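PDB 3FDH: SusD homolog from Bacteroides thetaiotaomicron VPI-5482, which probably serves as a cell-surface lipoprotein that binds glycans for uptake across the outer membrane, as in other members of the SusD/RagB family. Local coordinates for residues Tyr48-Val53 with Leu451-Asn456; Glu113-Tyr118 with Asp192-Phe197; Tyr164-Ile169 with Gly200-Tyr205; Gly262-Leu267 with Ala305-Pro310; Leu338-Ala343 with Glu359-Gly364. All blocks are in the same frame, centred on the assembly; numbering follows the deposited sequence.

How the interactions relate
Four of the five contacts fall into two groups on opposite sides of the chain's centre. Interactions 1 and 4, centres 7 Å apart, form one polar network around Glu50: its OE1 lies 2.6 Å from Ser266 OG, and its backbone O lies 2.7 Å from Ser264 OG. They also meet through neighbouring strands 52-54 and 261-263. Interactions 2 and 3, centres likewise 7 Å apart, share helix 191-208, which packs on helix 106-127 and on helix 154-171. Interaction 5 bridges the interval in part, with Leu341 CD1 packing on Arg204 CA of interaction 3 at 3.7 Å. A bound tetraethylene glycol, probably from crystallisation, lies about 4 Å from the side chain of Asn456 in interaction 1.

Interaction 1 of 5, residues Tyr48-Val53 with Leu451-Asn456; sequences YIEYEV and LTNPNN
A Schellman motif closes helix 40-48, and its C-prime residue, Glu50, reaches across to the 451-456 loop and grips two successive backbone N-H groups. The extended side chain (chi2 -176°) carries the carboxylate to the loop, where each oxygen is met on its syn side. OE1 of Glu50 accepts from Thr452 N at 2.9 Å in a nearly straight bond (174°), while OE2 of Glu50 takes Asn453 N at 2.8 Å. This two-pronged grip restricts rotation of the carboxylate. Ser266 OG also bonds to OE1, tying the same group to the start of helix 265-274. A water lies within bonding distance of Glu50 OE2 and Tyr48 O and accepts from Asn456 ND2, whose partner oxygen OD1 is held by Arg65. Next to this polar end, Leu451 spreads its two methyls along the helix terminus: CD1 lies 3.7 Å from Tyr48 O, and CD2 sits 3.7 Å from Ile49 O. Within the loop, Asn453 OD1 accepts from Asn455 N at 2.9 Å and also from Asn455 ND2. The loop side of the contact thus ends in an Asn-capped type I turn leading into helix 456-459, joined through Glu50 to a Schellman-terminated helix.

Interaction 2 of 5, residues Glu113-Tyr118 with Asp192-Phe197; sequences EVMAAY and DKWLKF
Val114 and Phe197 meet with CG1 and CG, respectively, anti to their backbone N atoms (chi1 170° and 178°), whereas Trp194 turns its indole beside its own N. These settings bring the valine branch to both aromatic side chains. CG1 of Val114 lies at the indole edge, in the ring plane, 3.8 Å from Trp194 CZ3, and is equally close, 3.8 Å, to Phe197 CE2. Met115, a selenomethionine, bends at both chi2 and chi3 and brings its terminal methyl in beside the same pair. Its CE touches the edge of the Phe197 ring, 3.7 Å from CE2, and lies 4.0 Å from Trp194 CZ3. One turn further along helix 106-127, the Tyr118 and Phe197 side chains cross at about a right angle, with Tyr118 CD2 4.1 Å from Phe197 CZ. The polar ends have partners beyond this apolar seam: Trp194 NE1 bonds to Asp184, and Tyr118 OH to Leu332 O. Helix 21-37 covers Met115 through Val28 and Thr32. The short segments run nearly parallel, at 24°, with their axes 11.3 Å apart. Helix 154-171 touches both helices, an arrangement consistent with the TPR-like helical packing of SusD-family proteins.

Interaction 3 of 5, residues Tyr164-Ile169 with Gly200-Tyr205; sequences YLDDAI and GLKARY
The side chains of Leu165 and Lys202 lie alongside one another, each running toward the other's helix, and between them they bury most of the surface in this contact. The CD1 methyl of Leu165 makes most of its contacts: it lies 3.6 Å from Tyr205 CD2, at the edge of the phenol ring and in its plane, and 3.9 Å from Leu201 CB. The same methyl rests against the aliphatic part of Lys202, 3.8 Å from its CG. The other branch, CD2, faces Leu201 CD1 at a looser 4.1 Å. Leu165 thus packs against Leu201, Lys202 and Tyr205, while Ala117 of helix 106-127 touches it from another helix.

The two segments run antiparallel, at 161°, with their axes 10.8 Å apart. Helices 154-171 and 191-208 belong to the alpha-helical body of the SusD family fold, whose sequence family falls in the TPR clan, and helix 106-127 packs against both of them.

Lys202 begins among these apolar groups and ends in a charge pair. Its CD is met by Ile169 CD1 at 3.7 Å, and the bend at chi3 (77°) turns the remainder of the chain toward Asp166. There NZ of Lys202 donates to Asp166 OD1 at 2.8 Å, forming a salt bridge on the syn lone pair. A water donates to the second carboxylate oxygen, Asp166 OD2, and accepts a weak bond from the same ammonium group. Asp166 and Lys202 are both partly exposed, and Tyr226 of helix 216-228 also touches Lys202.

Interaction 4 of 5, residues Gly262-Leu267 with Ala305-Pro310; sequences GASTSL and APNGSP
Asn307 points its side chain into the start of helix 265-274, and both polar atoms of its amide are used there. CB points toward the 262-267 segment, and chi1 (-52°) sets CG beside the backbone N, where it lies 3.4 Å from Ser266 OG. At the tip the two branches divide. OD1 of Asn307 accepts from Ser266 N at 2.8 Å, the donor tilted slightly from the carbonyl plane, while ND2 of Asn307 donates to Ser264 OG at 3.0 Å with that oxygen in the amide plane. The pair of bonds fixes which way round the amide lies. Ser264 is the N-cap of the helix: its OG, besides accepting from Asn307, accepts from Leu267 N at 3.2 Å, and it also bonds to Glu50 O.

Next to the amide, the backbones form a single beta bridge between Ser264 and Ala305. Ala305 N donates to Ala263 O at 2.8 Å, and Ala305 O receives Thr265 OG1 at 2.8 Å from above its carbonyl plane, together with a weaker bond from Thr265 N. A type II turn from Pro306 to Ser309 carries the loop onward. Two N-H groups of the first helical turn, those of Ser266 and Leu267, are thus satisfied by side-chain oxygens, so the amide of Asn307 supplements the serine cap in a largely buried polar setting.

Interaction 5 of 5, residues Leu338-Ala343 with Glu359-Gly364; sequences LMFLKA and EAVVAG
Ala360 is the small bump that fits between Met339 and Phe340. Its CB sits almost exactly over the centre of the Phe340 ring, 3.3 Å from the centroid and 2° off the normal, a CH-pi contact in which every ring carbon is at nearly the same distance. The phenyl face thus forms a lid over this methyl. Met339, a selenomethionine, closes another side: its CB presses on Ala360 CB at 3.5 Å, tighter than usual for two carbons. The small alanine allows a near approach here, with the Met339 and Ala360 CA atoms 4.9 Å apart and the antiparallel segment axes 8.6 Å apart. Beyond CB, Met339 runs alongside the Glu359 side chain in the same direction, and the two CG atoms meet at 3.7 Å. Glu359 extends CG anti to its backbone N (chi1 -176°) and then bends at chi2; OE2 finds its bond at Tyr335 OH. Phe340 CZ also reaches Val361, 4.4 Å from its CG2. Phe340 is also packed by Gln419, Lys420 and Ala423 of helix 412-423, while Val227 of helix 216-228 touches Met339, so the antiparallel pair of helices 335-348 and 354-379 is joined to both of these neighbours.

Interaction 1 of 5, residues Tyr48-Val53 with Leu451-Asn456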
# COMPACT_ATOMS: atom_id res chain seq x y z
N TYR A 48 10.63 4.96 3.66
CA TYR A 48 10.35 5.37 5.03
C TYR A 48 10.26 4.20 6.02
O TYR A 48 10.77 4.32 7.15
CB TYR A 48 9.13 6.28 5.12
CG TYR A 48 9.18 7.53 4.30
CD1 TYR A 48 10.38 8.14 3.98
CD2 TYR A 48 8.01 8.20 3.97
CE1 TYR A 48 10.40 9.33 3.30
CE2 TYR A 48 8.03 9.38 3.28
CZ TYR A 48 9.24 9.96 2.97
OH TYR A 48 9.29 11.19 2.30
N ILE A 49 9.65 3.10 5.62
CA ILE A 49 9.49 1.91 6.49
C ILE A 49 10.43 0.77 6.14
O ILE A 49 10.27 -0.39 6.51
CB ILE A 49 8.02 1.47 6.73
CG1 ILE A 49 7.21 1.39 5.45
CG2 ILE A 49 7.39 2.54 7.65
CD1 ILE A 49 7.66 0.36 4.50
N GLU A 50 11.43 1.16 5.36
CA GLU A 50 12.62 0.35 5.12
C GLU A 50 12.47 -0.98 4.43
O GLU A 50 13.22 -1.93 4.69
CB GLU A 50 13.43 0.25 6.42
CG GLU A 50 13.89 1.62 6.97
CD GLU A 50 14.77 1.56 8.19
OE1 GLU A 50 15.18 0.47 8.62
OE2 GLU A 50 15.03 2.64 8.76
N TYR A 51 11.54 -1.01 3.50
CA TYR A 51 11.40 -2.17 2.58
C TYR A 51 12.51 -2.12 1.51
O TYR A 51 12.96 -3.14 0.92
CB TYR A 51 10.09 -2.09 1.84
CG TYR A 51 8.89 -2.64 2.57
CD1 TYR A 51 9.04 -3.60 3.59
CD2 TYR A 51 7.59 -2.28 2.18
CE1 TYR A 51 7.92 -4.16 4.21
CE2 TYR A 51 6.48 -2.82 2.79
CZ TYR A 51 6.63 -3.79 3.77
OH TYR A 51 5.49 -4.30 4.36
N GLU A 52 12.91 -0.88 1.26
CA GLU A 52 13.94 -0.51 0.30
C GLU A 52 14.70 0.67 0.78
O GLU A 52 14.23 1.41 1.65
CB GLU A 52 13.36 -0.19 -1.10
CG GLU A 52 12.46 -1.28 -1.72
CD GLU A 52 13.11 -2.58 -2.11
OE1 GLU A 52 14.36 -2.64 -2.22
OE2 GLU A 52 12.35 -3.56 -2.37
N VAL A 53 15.84 0.87 0.13
CA VAL A 53 16.71 2.02 0.41
C VAL A 53 16.79 2.91 -0.80
O VAL A 53 17.02 2.47 -1.92
CB VAL A 53 18.13 1.58 0.86
CG1 VAL A 53 18.98 2.79 1.23
CG2 VAL A 53 18.04 0.63 2.06
N LEU A 451 13.00 0.02 12.86
CA LEU A 451 13.61 0.80 11.76
C LEU A 451 14.97 1.23 12.21
O LEU A 451 15.14 1.60 13.36
CB LEU A 451 12.76 2.03 11.42
CG LEU A 451 11.34 1.66 10.96
CD1 LEU A 451 10.64 2.97 10.57
CD2 LEU A 451 11.39 0.66 9.84
N THR A 452 15.95 1.21 11.32
CA THR A 452 17.33 1.55 11.71
C THR A 452 17.88 2.88 11.20
O THR A 452 18.94 3.30 11.59
CB THR A 452 18.28 0.39 11.35
OG1 THR A 452 18.40 0.25 9.94
CG2 THR A 452 17.74 -0.90 11.94
N ASN A 453 17.13 3.57 10.34
CA ASN A 453 17.60 4.86 9.81
C ASN A 453 17.97 5.82 10.96
O ASN A 453 17.12 6.18 11.75
CB ASN A 453 16.49 5.47 8.92
CG ASN A 453 16.97 6.64 8.11
OD1 ASN A 453 17.76 7.47 8.58
ND2 ASN A 453 16.41 6.77 6.90
N PRO A 454 19.23 6.29 11.04
CA PRO A 454 19.58 7.12 12.19
C PRO A 454 18.94 8.46 12.18
O PRO A 454 18.90 9.15 13.19
CB PRO A 454 21.09 7.31 12.04
CG PRO A 454 21.53 6.27 11.09
CD PRO A 454 20.40 6.04 10.18
N ASN A 455 18.42 8.82 11.01
CA ASN A 455 17.83 10.15 10.83
C ASN A 455 16.43 10.24 11.41
O ASN A 455 15.81 11.30 11.50
CB ASN A 455 17.82 10.52 9.36
CG ASN A 455 19.21 10.62 8.79
OD1 ASN A 455 19.95 11.55 9.11
ND2 ASN A 455 19.56 9.68 7.89
N ASN A 456 15.96 9.09 11.84
CA ASN A 456 14.61 8.99 12.41
C ASN A 456 14.49 9.56 13.83
O ASN A 456 13.39 9.61 14.38
CB ASN A 456 14.15 7.53 12.42
CG ASN A 456 13.67 7.07 11.09
OD1 ASN A 456 13.51 7.85 10.16
ND2 ASN A 456 13.41 5.80 11.00
O HOH W 1 13.13 4.67 8.29

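Interaction 2 of 5, residues Glu113-Tyr118 with Asp192-Phe197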
# COMPACT_ATOMS: atom_id res chain seq x y z
N GLU A 113 -17.98 4.62 -6.40
CA GLU A 113 -18.10 5.04 -4.99
C GLU A 113 -16.98 4.41 -4.18
O GLU A 113 -16.37 5.05 -3.32
CB GLU A 113 -19.49 4.69 -4.42
CG GLU A 113 -20.53 5.70 -4.88
CD GLU A 113 -21.99 5.26 -4.73
OE1 GLU A 113 -22.26 4.05 -4.66
OE2 GLU A 113 -22.88 6.15 -4.74
N VAL A 114 -16.65 3.18 -4.54
CA VAL A 114 -15.53 2.48 -3.91
C VAL A 114 -14.21 3.20 -4.28
O VAL A 114 -13.32 3.39 -3.45
CB VAL A 114 -15.49 0.98 -4.32
CG1 VAL A 114 -14.15 0.30 -3.83
CG2 VAL A 114 -16.72 0.24 -3.76
N MSE A 115 -14.08 3.62 -5.52
CA MSE A 115 -12.83 4.28 -5.91
C MSE A 115 -12.75 5.64 -5.26
O MSE A 115 -11.66 6.14 -4.98
CB MSE A 115 -12.67 4.44 -7.42
CG MSE A 115 -12.56 3.14 -8.20
SE MSE A 115 -10.80 2.46 -7.93
CE MSE A 115 -11.06 1.16 -6.58
N ALA A 116 -13.91 6.24 -5.02
CA ALA A 116 -13.94 7.59 -4.41
C ALA A 116 -13.44 7.44 -2.96
O ALA A 116 -12.65 8.23 -2.47
CB ALA A 116 -15.34 8.18 -4.44
N ALA A 117 -13.93 6.39 -2.31
CA ALA A 117 -13.58 6.11 -0.93
C ALA A 117 -12.09 5.87 -0.84
O ALA A 117 -11.41 6.37 0.06
CB ALA A 117 -14.34 4.88 -0.41
N TYR A 118 -11.60 5.12 -1.80
CA TYR A 118 -10.20 4.70 -1.80
C TYR A 118 -9.28 5.89 -1.91
O TYR A 118 -8.28 5.99 -1.20
CB TYR A 118 -9.92 3.69 -2.92
CG TYR A 118 -8.66 2.88 -2.71
CD1 TYR A 118 -7.41 3.42 -2.99
CD2 TYR A 118 -8.73 1.59 -2.26
CE1 TYR A 118 -6.24 2.69 -2.80
CE2 TYR A 118 -7.57 0.85 -2.07
CZ TYR A 118 -6.33 1.40 -2.36
OH TYR A 118 -5.18 0.64 -2.17
N ASP A 192 -20.19 -8.77 -7.15
CA ASP A 192 -20.07 -9.50 -5.87
C ASP A 192 -18.66 -9.40 -5.34
O ASP A 192 -18.45 -9.33 -4.14
CB ASP A 192 -20.48 -10.97 -6.01
CG ASP A 192 -21.99 -11.15 -6.23
OD1 ASP A 192 -22.78 -10.26 -5.83
OD2 ASP A 192 -22.37 -12.19 -6.81
N LYS A 193 -17.70 -9.37 -6.26
CA LYS A 193 -16.29 -9.20 -5.91
C LYS A 193 -16.05 -7.76 -5.47
O LYS A 193 -15.31 -7.49 -4.53
CB LYS A 193 -15.38 -9.62 -7.06
CG LYS A 193 -15.39 -11.12 -7.25
CD LYS A 193 -14.28 -11.59 -8.13
CE LYS A 193 -14.16 -13.10 -8.07
NZ LYS A 193 -12.98 -13.57 -8.79
N TRP A 194 -16.70 -6.82 -6.13
CA TRP A 194 -16.58 -5.43 -5.68
C TRP A 194 -17.15 -5.29 -4.28
O TRP A 194 -16.63 -4.56 -3.44
CB TRP A 194 -17.28 -4.43 -6.61
CG TRP A 194 -16.44 -4.03 -7.79
CD1 TRP A 194 -16.38 -4.66 -9.01
CD2 TRP A 194 -15.56 -2.92 -7.88
NE1 TRP A 194 -15.51 -3.99 -9.85
CE2 TRP A 194 -15.01 -2.91 -9.18
CE3 TRP A 194 -15.22 -1.88 -7.00
CZ2 TRP A 194 -14.13 -1.95 -9.61
CZ3 TRP A 194 -14.33 -0.93 -7.43
CH2 TRP A 194 -13.79 -0.97 -8.72
N LEU A 195 -18.21 -6.02 -4.02
CA LEU A 195 -18.90 -5.94 -2.73
C LEU A 195 -17.93 -6.46 -1.66
O LEU A 195 -17.77 -5.89 -0.58
CB LEU A 195 -20.22 -6.74 -2.78
CG LEU A 195 -21.22 -6.55 -1.65
CD1 LEU A 195 -21.71 -5.11 -1.58
CD2 LEU A 195 -22.38 -7.49 -1.94
N LYS A 196 -17.24 -7.54 -2.00
CA LYS A 196 -16.22 -8.11 -1.08
C LYS A 196 -15.10 -7.11 -0.81
O LYS A 196 -14.60 -6.98 0.31
CB LYS A 196 -15.64 -9.40 -1.62
CG LYS A 196 -16.56 -10.55 -1.55
CD LYS A 196 -15.91 -11.79 -2.08
CE LYS A 196 -16.80 -12.98 -1.91
NZ LYS A 196 -16.24 -14.13 -2.68
N PHE A 197 -14.70 -6.44 -1.87
CA PHE A 197 -13.66 -5.40 -1.83
C PHE A 197 -14.14 -4.27 -0.92
O PHE A 197 -13.42 -3.79 -0.03
CB PHE A 197 -13.32 -4.94 -3.27
CG PHE A 197 -12.28 -3.84 -3.38
CD1 PHE A 197 -11.25 -3.69 -2.44
CD2 PHE A 197 -12.28 -3.02 -4.51
CE1 PHE A 197 -10.29 -2.66 -2.58
CE2 PHE A 197 -11.32 -2.02 -4.66
CZ PHE A 197 -10.31 -1.87 -3.72

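Interaction 3 of 5, residues Tyr164-Ile169 with Gly200-Tyr205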
# COMPACT_ATOMS: atom_id res chain seq x y z
N TYR A 164 -19.26 6.64 1.48
CA TYR A 164 -19.09 6.17 0.11
C TYR A 164 -19.19 4.66 0.03
O TYR A 164 -19.78 4.10 -0.91
CB TYR A 164 -17.78 6.63 -0.52
CG TYR A 164 -17.84 8.00 -1.18
CD1 TYR A 164 -18.86 8.33 -2.04
CD2 TYR A 164 -16.82 8.93 -0.99
CE1 TYR A 164 -18.89 9.58 -2.65
CE2 TYR A 164 -16.85 10.18 -1.60
CZ TYR A 164 -17.88 10.49 -2.42
OH TYR A 164 -17.91 11.74 -3.02
N LEU A 165 -18.62 3.99 1.02
CA LEU A 165 -18.57 2.52 1.02
C LEU A 165 -19.97 1.98 1.28
O LEU A 165 -20.42 1.02 0.65
CB LEU A 165 -17.57 1.97 2.05
CG LEU A 165 -16.08 2.19 1.67
CD1 LEU A 165 -15.13 1.74 2.78
CD2 LEU A 165 -15.77 1.51 0.32
N ASP A 166 -20.70 2.65 2.14
CA ASP A 166 -22.07 2.21 2.44
C ASP A 166 -22.92 2.39 1.20
O ASP A 166 -23.74 1.53 0.85
CB ASP A 166 -22.65 2.94 3.63
CG ASP A 166 -22.05 2.49 4.94
OD1 ASP A 166 -21.51 1.36 5.02
OD2 ASP A 166 -22.13 3.29 5.89
N ASP A 167 -22.70 3.49 0.50
CA ASP A 167 -23.46 3.78 -0.73
C ASP A 167 -23.15 2.69 -1.73
O ASP A 167 -24.02 2.13 -2.38
CB ASP A 167 -23.05 5.10 -1.36
CG ASP A 167 -23.53 6.31 -0.58
OD1 ASP A 167 -24.37 6.15 0.32
OD2 ASP A 167 -23.06 7.43 -0.88
N ALA A 168 -21.86 2.43 -1.85
CA ALA A 168 -21.36 1.38 -2.74
C ALA A 168 -21.99 0.01 -2.46
O ALA A 168 -22.40 -0.72 -3.37
CB ALA A 168 -19.83 1.27 -2.63
N ILE A 169 -22.02 -0.35 -1.19
CA ILE A 169 -22.55 -1.66 -0.77
C ILE A 169 -23.98 -1.84 -1.25
O ILE A 169 -24.37 -2.92 -1.68
CB ILE A 169 -22.42 -1.87 0.76
CG1 ILE A 169 -20.93 -2.07 1.12
CG2 ILE A 169 -23.28 -3.06 1.23
CD1 ILE A 169 -20.62 -1.94 2.60
N GLY A 200 -13.88 -5.27 2.56
CA GLY A 200 -12.46 -5.41 2.89
C GLY A 200 -11.96 -4.08 3.28
O GLY A 200 -11.20 -3.93 4.28
N LEU A 201 -12.44 -3.05 2.56
CA LEU A 201 -12.00 -1.66 2.84
C LEU A 201 -12.59 -1.16 4.17
O LEU A 201 -11.95 -0.44 4.94
CB LEU A 201 -12.32 -0.71 1.68
CG LEU A 201 -11.52 -0.89 0.39
CD1 LEU A 201 -12.07 0.04 -0.70
CD2 LEU A 201 -10.04 -0.64 0.63
N LYS A 202 -13.82 -1.57 4.45
CA LYS A 202 -14.42 -1.25 5.72
C LYS A 202 -13.59 -1.84 6.85
O LYS A 202 -13.44 -1.25 7.91
CB LYS A 202 -15.89 -1.70 5.83
CG LYS A 202 -16.83 -0.77 5.03
CD LYS A 202 -18.31 -0.93 5.32
CE LYS A 202 -18.67 -0.27 6.60
NZ LYS A 202 -20.13 -0.22 6.81
N ALA A 203 -13.01 -2.99 6.63
CA ALA A 203 -12.17 -3.60 7.66
C ALA A 203 -10.91 -2.78 7.80
O ALA A 203 -10.50 -2.39 8.91
CB ALA A 203 -11.85 -5.04 7.32
N ARG A 204 -10.27 -2.48 6.67
CA ARG A 204 -9.01 -1.71 6.70
C ARG A 204 -9.19 -0.40 7.42
O ARG A 204 -8.38 0.01 8.25
CB ARG A 204 -8.52 -1.43 5.27
CG ARG A 204 -7.38 -0.41 5.18
CD ARG A 204 -7.04 -0.05 3.72
NE ARG A 204 -6.22 -1.06 3.01
CZ ARG A 204 -5.74 -0.86 1.78
NH1 ARG A 204 -6.02 0.26 1.13
NH2 ARG A 204 -4.95 -1.74 1.22
N TYR A 205 -10.29 0.25 7.11
CA TYR A 205 -10.53 1.63 7.61
C TYR A 205 -11.04 1.65 9.04
O TYR A 205 -10.81 2.61 9.77
CB TYR A 205 -11.45 2.43 6.70
CG TYR A 205 -10.96 2.54 5.26
CD1 TYR A 205 -9.61 2.78 4.97
CD2 TYR A 205 -11.85 2.48 4.20
CE1 TYR A 205 -9.18 2.88 3.65
CE2 TYR A 205 -11.43 2.61 2.88
CZ TYR A 205 -10.11 2.79 2.60
OH TYR A 205 -9.74 2.89 1.28
O HOH W 2 -21.65 2.47 8.40

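Interaction 4 of 5, residues Gly262-Leu267 with Ala305-Pro310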
# COMPACT_ATOMS: atom_id res chain seq x y z
N GLY A 262 17.91 0.28 -3.47
CA GLY A 262 18.92 -0.66 -3.02
C GLY A 262 18.32 -1.57 -1.94
O GLY A 262 17.38 -1.22 -1.25
N ALA A 263 18.83 -2.79 -1.88
CA ALA A 263 18.35 -3.79 -0.93
C ALA A 263 18.48 -3.25 0.50
O ALA A 263 19.53 -2.75 0.90
CB ALA A 263 19.16 -5.07 -1.09
N SER A 264 17.41 -3.40 1.28
CA SER A 264 17.35 -2.96 2.66
C SER A 264 18.06 -3.87 3.65
O SER A 264 17.70 -5.05 3.78
CB SER A 264 15.89 -2.82 3.11
OG SER A 264 15.81 -2.47 4.48
N THR A 265 19.03 -3.30 4.34
CA THR A 265 19.80 -4.03 5.35
C THR A 265 18.90 -4.44 6.51
O THR A 265 18.86 -5.60 6.91
CB THR A 265 21.02 -3.23 5.84
OG1 THR A 265 21.95 -3.03 4.76
CG2 THR A 265 21.75 -3.99 6.95
N SER A 266 18.17 -3.48 7.04
CA SER A 266 17.27 -3.73 8.18
C SER A 266 16.29 -4.86 7.86
O SER A 266 16.01 -5.75 8.67
CB SER A 266 16.59 -2.43 8.68
OG SER A 266 15.66 -1.89 7.74
N LEU A 267 15.79 -4.86 6.62
CA LEU A 267 14.84 -5.85 6.20
C LEU A 267 15.53 -7.21 6.17
O LEU A 267 15.01 -8.21 6.64
CB LEU A 267 14.21 -5.53 4.83
CG LEU A 267 13.24 -6.59 4.29
CD1 LEU A 267 12.00 -6.78 5.12
CD2 LEU A 267 12.85 -6.22 2.91
N ALA A 305 22.25 -2.00 0.94
CA ALA A 305 22.35 -0.59 1.25
C ALA A 305 22.03 -0.33 2.74
O ALA A 305 21.04 -0.89 3.28
CB ALA A 305 21.43 0.24 0.33
N PRO A 306 22.86 0.49 3.40
CA PRO A 306 22.59 0.81 4.79
C PRO A 306 21.46 1.81 4.89
O PRO A 306 21.49 2.90 4.29
CB PRO A 306 23.89 1.44 5.27
CG PRO A 306 24.47 2.04 4.05
CD PRO A 306 24.09 1.15 2.93
N ASN A 307 20.46 1.44 5.67
CA ASN A 307 19.29 2.31 5.82
C ASN A 307 19.68 3.64 6.38
O ASN A 307 20.36 3.75 7.38
CB ASN A 307 18.25 1.67 6.73
CG ASN A 307 17.90 0.28 6.30
OD1 ASN A 307 18.57 -0.68 6.72
ND2 ASN A 307 16.94 0.15 5.35
N GLY A 308 19.25 4.68 5.67
CA GLY A 308 19.53 6.05 6.10
C GLY A 308 20.91 6.61 5.83
O GLY A 308 21.16 7.78 6.13
N SER A 309 21.82 5.82 5.26
CA SER A 309 23.19 6.28 5.03
C SER A 309 23.92 5.67 3.81
O SER A 309 25.13 5.49 3.85
CB SER A 309 24.03 6.06 6.31
OG SER A 309 24.30 4.67 6.51
N PRO A 310 23.20 5.35 2.71
CA PRO A 310 24.00 4.87 1.59
C PRO A 310 24.81 5.93 0.89
O PRO A 310 24.58 7.13 1.02
CB PRO A 310 22.93 4.44 0.58
CG PRO A 310 21.86 5.45 0.79
CD PRO A 310 21.83 5.66 2.31

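Interaction 5 of 5, residues Leu338-Ala343 with Glu359-Gly364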
# COMPACT_ATOMS: atom_id res chain seq x y z
N LEU A 338 -5.98 -8.80 4.28
CA LEU A 338 -7.28 -9.01 4.95
C LEU A 338 -7.14 -10.04 6.08
O LEU A 338 -7.75 -9.95 7.14
CB LEU A 338 -8.33 -9.45 3.93
CG LEU A 338 -9.76 -9.54 4.43
CD1 LEU A 338 -10.34 -8.15 4.58
CD2 LEU A 338 -10.58 -10.43 3.45
N MSE A 339 -6.29 -11.00 5.85
CA MSE A 339 -6.09 -12.07 6.86
C MSE A 339 -5.28 -11.56 8.03
O MSE A 339 -5.44 -12.06 9.16
CB MSE A 339 -5.46 -13.34 6.25
CG MSE A 339 -6.37 -14.05 5.22
SE MSE A 339 -8.10 -14.59 5.94
CE MSE A 339 -9.18 -13.17 5.53
N PHE A 340 -4.44 -10.58 7.76
CA PHE A 340 -3.63 -9.92 8.79
C PHE A 340 -4.52 -9.01 9.62
O PHE A 340 -4.28 -8.79 10.82
CB PHE A 340 -2.43 -9.16 8.22
CG PHE A 340 -1.27 -10.04 7.86
CD1 PHE A 340 -0.55 -10.72 8.86
CD2 PHE A 340 -0.86 -10.17 6.55
CE1 PHE A 340 0.52 -11.55 8.54
CE2 PHE A 340 0.21 -11.01 6.23
CZ PHE A 340 0.91 -11.68 7.25
N LEU A 341 -5.56 -8.49 8.99
CA LEU A 341 -6.52 -7.66 9.71
C LEU A 341 -7.31 -8.54 10.63
O LEU A 341 -7.59 -8.22 11.78
CB LEU A 341 -7.43 -6.88 8.76
CG LEU A 341 -6.84 -5.61 8.15
CD1 LEU A 341 -7.62 -5.12 6.91
CD2 LEU A 341 -6.79 -4.57 9.25
N LYS A 342 -7.68 -9.68 10.10
CA LYS A 342 -8.47 -10.67 10.87
C LYS A 342 -7.67 -11.14 12.09
O LYS A 342 -8.16 -11.19 13.21
CB LYS A 342 -8.75 -11.88 10.00
CG LYS A 342 -9.68 -12.93 10.66
CD LYS A 342 -10.06 -14.04 9.71
CE LYS A 342 -10.87 -15.09 10.42
NZ LYS A 342 -11.37 -16.19 9.53
N ALA A 343 -6.43 -11.48 11.83
CA ALA A 343 -5.49 -11.90 12.89
C ALA A 343 -5.26 -10.79 13.93
O ALA A 343 -5.26 -11.03 15.14
CB ALA A 343 -4.13 -12.37 12.27
N GLU A 359 -2.84 -18.33 7.55
CA GLU A 359 -3.45 -18.08 6.25
C GLU A 359 -2.83 -16.84 5.63
O GLU A 359 -2.51 -16.79 4.42
CB GLU A 359 -4.96 -17.91 6.41
CG GLU A 359 -5.74 -17.74 5.13
CD GLU A 359 -5.92 -19.04 4.36
OE1 GLU A 359 -5.47 -20.09 4.87
OE2 GLU A 359 -6.46 -18.99 3.23
N ALA A 360 -2.55 -15.86 6.48
CA ALA A 360 -1.99 -14.58 6.06
C ALA A 360 -0.52 -14.71 5.63
O ALA A 360 -0.11 -14.23 4.60
CB ALA A 360 -2.13 -13.53 7.19
N VAL A 361 0.24 -15.42 6.44
CA VAL A 361 1.67 -15.66 6.16
C VAL A 361 1.84 -16.48 4.88
O VAL A 361 2.67 -16.15 4.03
CB VAL A 361 2.39 -16.42 7.33
CG1 VAL A 361 3.80 -16.85 6.95
CG2 VAL A 361 2.38 -15.58 8.59
N VAL A 362 1.06 -17.54 4.74
CA VAL A 362 1.17 -18.39 3.55
C VAL A 362 0.78 -17.55 2.32
O VAL A 362 1.52 -17.51 1.35
CB VAL A 362 0.32 -19.70 3.67
CG1 VAL A 362 0.27 -20.47 2.34
CG2 VAL A 362 0.87 -20.61 4.79
N ALA A 363 -0.36 -16.87 2.36
CA ALA A 363 -0.77 -16.05 1.21
C ALA A 363 0.32 -15.02 0.87
O ALA A 363 0.60 -14.74 -0.28
CB ALA A 363 -2.10 -15.31 1.46
N GLY A 364 0.90 -14.42 1.89
CA GLY A 364 1.93 -13.38 1.65
C GLY A 364 3.15 -13.95 0.95
O GLY A 364 3.75 -13.32 0.09